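PDB 1ZH8: oxidoreductase from Thermotoga maritima, which probably catalyses NADP-dependent oxidation or reduction of a CH-OH group, as a Rossmann-fold member of the GFO/IDH/MocA family. Local coordinates for residues Gly212-Ile217 with Phe238-Gly243. Sequence-based numbering, arbitrary orientation.
Sequences GEIEWI and FEFENG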
ATOM      1  N   GLY A 212      -3.500  -3.780  17.319  1.00 32.23           N
ATOM      2  CA  GLY A 212      -4.766  -4.420  17.711  1.00 31.81           C
ATOM      3  C   GLY A 212      -5.436  -5.135  16.538  1.00 36.70           C
ATOM      4  O   GLY A 212      -4.806  -5.352  15.489  1.00 38.01           O
ATOM      5  N   GLU A 213      -6.711  -5.472  16.705  1.00 36.53           N
ATOM      6  CA  GLU A 213      -7.457  -6.296  15.755  1.00 39.96           C
ATOM      7  C   GLU A 213      -7.806  -5.591  14.461  1.00 41.73           C
ATOM      8  O   GLU A 213      -8.082  -4.380  14.439  1.00 43.56           O
ATOM      9  CB  GLU A 213      -8.768  -6.786  16.385  1.00 41.24           C
ATOM     10  CG  GLU A 213      -8.626  -7.418  17.780  1.00 46.11           C
ATOM     11  CD  GLU A 213      -7.849  -8.733  17.809  1.00 46.44           C
ATOM     12  OE1 GLU A 213      -7.372  -9.221  16.763  1.00 57.12           O
ATOM     13  OE2 GLU A 213      -7.710  -9.289  18.908  1.00 58.34           O
ATOM     14  N   ILE A 214      -7.837  -6.371  13.390  1.00 40.28           N
ATOM     15  CA  ILE A 214      -8.178  -5.858  12.075  1.00 40.38           C
ATOM     16  C   ILE A 214      -9.659  -6.089  11.768  1.00 38.21           C
ATOM     17  O   ILE A 214     -10.175  -7.177  11.980  1.00 38.56           O
ATOM     18  CB  ILE A 214      -7.262  -6.485  11.005  1.00 40.24           C
ATOM     19  CG1 ILE A 214      -5.826  -6.030  11.267  1.00 45.29           C
ATOM     20  CG2 ILE A 214      -7.668  -6.017   9.631  1.00 39.16           C
ATOM     21  CD1 ILE A 214      -4.757  -7.023  10.951  1.00 53.51           C
ATOM     22  N   GLU A 215     -10.335  -5.055  11.268  1.00 37.57           N
ATOM     23  CA  GLU A 215     -11.769  -5.133  10.947  1.00 36.36           C
ATOM     24  C   GLU A 215     -12.057  -5.691   9.559  1.00 35.08           C
ATOM     25  O   GLU A 215     -12.862  -6.602   9.404  1.00 35.62           O
ATOM     26  CB  GLU A 215     -12.434  -3.773  11.092  1.00 36.42           C
ATOM     27  CG  GLU A 215     -13.949  -3.823  10.868  1.00 45.78           C
ATOM     28  CD  GLU A 215     -14.617  -2.459  10.889  1.00 49.12           C
ATOM     29  OE1 GLU A 215     -14.648  -1.847  11.969  1.00 53.51           O
ATOM     30  OE2 GLU A 215     -15.134  -2.012   9.840  1.00 55.00           O
ATOM     31  N   TRP A 216     -11.426  -5.119   8.542  1.00 34.15           N
ATOM     32  CA  TRP A 216     -11.667  -5.561   7.181  1.00 32.68           C
ATOM     33  C   TRP A 216     -10.392  -5.438   6.378  1.00 33.38           C
ATOM     34  O   TRP A 216      -9.540  -4.592   6.683  1.00 33.73           O
ATOM     35  CB  TRP A 216     -12.812  -4.767   6.520  1.00 29.35           C
ATOM     36  CG  TRP A 216     -12.531  -3.302   6.350  1.00 31.08           C
ATOM     37  CD1 TRP A 216     -12.955  -2.289   7.163  1.00 33.52           C
ATOM     38  CD2 TRP A 216     -11.770  -2.674   5.294  1.00 30.35           C
ATOM     39  NE1 TRP A 216     -12.511  -1.072   6.684  1.00 30.86           N
ATOM     40  CE2 TRP A 216     -11.775  -1.284   5.545  1.00 32.72           C
ATOM     41  CE3 TRP A 216     -11.092  -3.152   4.161  1.00 33.85           C
ATOM     42  CZ2 TRP A 216     -11.112  -0.369   4.712  1.00 27.71           C
ATOM     43  CZ3 TRP A 216     -10.432  -2.232   3.335  1.00 27.65           C
ATOM     44  CH2 TRP A 216     -10.454  -0.867   3.616  1.00 28.57           C
ATOM     45  N   ILE A 217     -10.291  -6.272   5.349  1.00 32.23           N
ATOM     46  CA  ILE A 217      -9.189  -6.236   4.412  1.00 34.15           C
ATOM     47  C   ILE A 217      -9.734  -6.277   3.009  1.00 35.43           C
ATOM     48  O   ILE A 217     -10.866  -6.712   2.787  1.00 36.10           O
ATOM     49  CB  ILE A 217      -8.260  -7.439   4.585  1.00 32.58           C
ATOM     50  CG1 ILE A 217      -9.033  -8.738   4.361  1.00 37.82           C
ATOM     51  CG2 ILE A 217      -7.706  -7.474   5.972  1.00 32.05           C
ATOM     52  CD1 ILE A 217      -9.155  -9.174   2.917  1.00 48.31           C
ATOM     53  N   PHE A 238      -6.217  -2.502   4.644  1.00 31.79           N
ATOM     54  CA  PHE A 238      -7.114  -2.918   5.693  1.00 32.71           C
ATOM     55  C   PHE A 238      -7.262  -1.763   6.680  1.00 33.10           C
ATOM     56  O   PHE A 238      -6.556  -0.760   6.607  1.00 31.43           O
ATOM     57  CB  PHE A 238      -6.592  -4.192   6.391  1.00 30.17           C
ATOM     58  CG  PHE A 238      -5.128  -4.134   6.751  1.00 32.59           C
ATOM     59  CD1 PHE A 238      -4.137  -4.381   5.774  1.00 30.73           C
ATOM     60  CD2 PHE A 238      -4.730  -3.832   8.045  1.00 29.86           C
ATOM     61  CE1 PHE A 238      -2.784  -4.345   6.075  1.00 31.77           C
ATOM     62  CE2 PHE A 238      -3.357  -3.795   8.371  1.00 34.29           C
ATOM     63  CZ  PHE A 238      -2.383  -4.058   7.386  1.00 31.73           C
ATOM     64  N   GLU A 239      -8.198  -1.909   7.597  1.00 35.06           N
ATOM     65  CA  GLU A 239      -8.391  -0.910   8.617  1.00 37.28           C
ATOM     66  C   GLU A 239      -8.435  -1.658   9.943  1.00 36.24           C
ATOM     67  O   GLU A 239      -9.062  -2.702  10.060  1.00 37.92           O
ATOM     68  CB  GLU A 239      -9.676  -0.134   8.331  1.00 37.03           C
ATOM     69  CG  GLU A 239      -9.968   1.008   9.267  1.00 43.84           C
ATOM     70  CD  GLU A 239     -11.195   1.828   8.841  1.00 51.20           C
ATOM     71  OE1 GLU A 239     -11.969   1.379   7.967  1.00 52.14           O
ATOM     72  OE2 GLU A 239     -11.383   2.932   9.394  1.00 53.72           O
ATOM     73  N   PHE A 240      -7.705  -1.162  10.927  1.00 35.29           N
ATOM     74  CA  PHE A 240      -7.816  -1.710  12.264  1.00 33.42           C
ATOM     75  C   PHE A 240      -9.128  -1.221  12.898  1.00 32.83           C
ATOM     76  O   PHE A 240      -9.700  -0.204  12.463  1.00 32.32           O
ATOM     77  CB  PHE A 240      -6.621  -1.271  13.102  1.00 31.75           C
ATOM     78  CG  PHE A 240      -5.312  -1.870  12.667  1.00 31.63           C
ATOM     79  CD1 PHE A 240      -4.511  -1.225  11.714  1.00 31.60           C
ATOM     80  CD2 PHE A 240      -4.857  -3.052  13.241  1.00 28.67           C
ATOM     81  CE1 PHE A 240      -3.284  -1.761  11.331  1.00 32.53           C
ATOM     82  CE2 PHE A 240      -3.640  -3.618  12.841  1.00 34.38           C
ATOM     83  CZ  PHE A 240      -2.854  -2.975  11.892  1.00 30.20           C
ATOM     84  N   GLU A 241      -9.593  -1.932  13.925  1.00 32.63           N
ATOM     85  CA  GLU A 241     -10.797  -1.510  14.658  1.00 33.42           C
ATOM     86  C   GLU A 241     -10.632  -0.136  15.241  1.00 33.40           C
ATOM     87  O   GLU A 241     -11.623   0.536  15.470  1.00 34.19           O
ATOM     88  CB  GLU A 241     -11.147  -2.475  15.785  1.00 33.09           C
ATOM     89  CG  GLU A 241     -11.713  -3.818  15.300  1.00 42.21           C
ATOM     90  CD  GLU A 241     -11.907  -4.813  16.440  1.00 56.82           C
ATOM     91  OE1 GLU A 241     -11.648  -4.435  17.611  1.00 61.51           O
ATOM     92  OE2 GLU A 241     -12.324  -5.964  16.171  1.00 58.61           O
ATOM     93  N   ASN A 242      -9.384   0.286  15.489  1.00 34.87           N
ATOM     94  CA  ASN A 242      -9.128   1.627  16.051  1.00 35.01           C
ATOM     95  C   ASN A 242      -9.176   2.753  15.015  1.00 33.76           C
ATOM     96  O   ASN A 242      -9.060   3.911  15.367  1.00 33.84           O
ATOM     97  CB  ASN A 242      -7.832   1.676  16.889  1.00 33.40           C
ATOM     98  CG  ASN A 242      -6.565   1.500  16.052  1.00 38.30           C
ATOM     99  OD1 ASN A 242      -6.554   1.700  14.832  1.00 39.21           O
ATOM    100  ND2 ASN A 242      -5.476   1.131  16.723  1.00 36.89           N
ATOM    101  N   GLY A 243      -9.332   2.402  13.742  1.00 34.25           N
ATOM    102  CA  GLY A 243      -9.416   3.405  12.675  1.00 32.68           C
ATOM    103  C   GLY A 243      -8.143   3.597  11.874  1.00 33.53           C
ATOM    104  O   GLY A 243      -8.154   4.343  10.887  1.00 33.42           O
TER
HETATM  105  O   HOH W   1      -7.337  -1.729  16.365  1.00 33.14           O
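With chi1 at 64°, CG of Trp-216 sits between its own backbone N and carbonyl carbon, which lays the indole over the neighbouring strand, while Glu-239, extended from CA to the carboxylate with CG anti to its N, reaches out to meet it. The two strands, 214-222 and 233-240, form an antiparallel beta hairpin in the large C-terminal sheet of the GFO/IDH/MocA fold. Trp-216 NE1 donates to Glu-239 OE1 at 2.8 Å, meeting the anti lone pair of that oxygen; the carboxylate stands almost perpendicular to the indole plane, and the oxygen lies 19° out of it. Glu-239 N and Phe-238 CA lie over one ring face. Lys-333 makes a cation-pi contact with the indole, and Glu-239 OE2 forms a salt bridge to Lys-222 of the second subunit, so this face of the hairpin borders the dimer contact.

Between the bridges Ile-214/Phe-240 and Trp-216/Glu-239 the register slips by one residue, a beta bulge at Glu-215, whose N still bonds Glu-239 O at 2.9 Å. Glu-239 N returns a bond to Trp-216 O, and Glu-241 N donates a nearly straight hydrogen bond to Glu-213 O (N-H...O 170°), where the chain enters a type I turn from Phe-240 to Gly-243. Ile-214, Ile-217, Phe-238 and Phe-240 pack toward helices 195-211 and 313-329. Ile-217 CG2 packs 3.5 Å from Phe-238 CB, and Ile-214 sets CG2 near that same CB, while its CG1 approaches Phe-240 CE2 at 3.6 Å. Phe-322 meets the Phe-238 ring edge-to-face, and Met-207 touches Phe-238 and Phe-240. The Phe-240 ring turns its edge to the loop after helix 195-211: Gly-212 O lies in the ring plane, 3.2 Å from Phe-240 CD2.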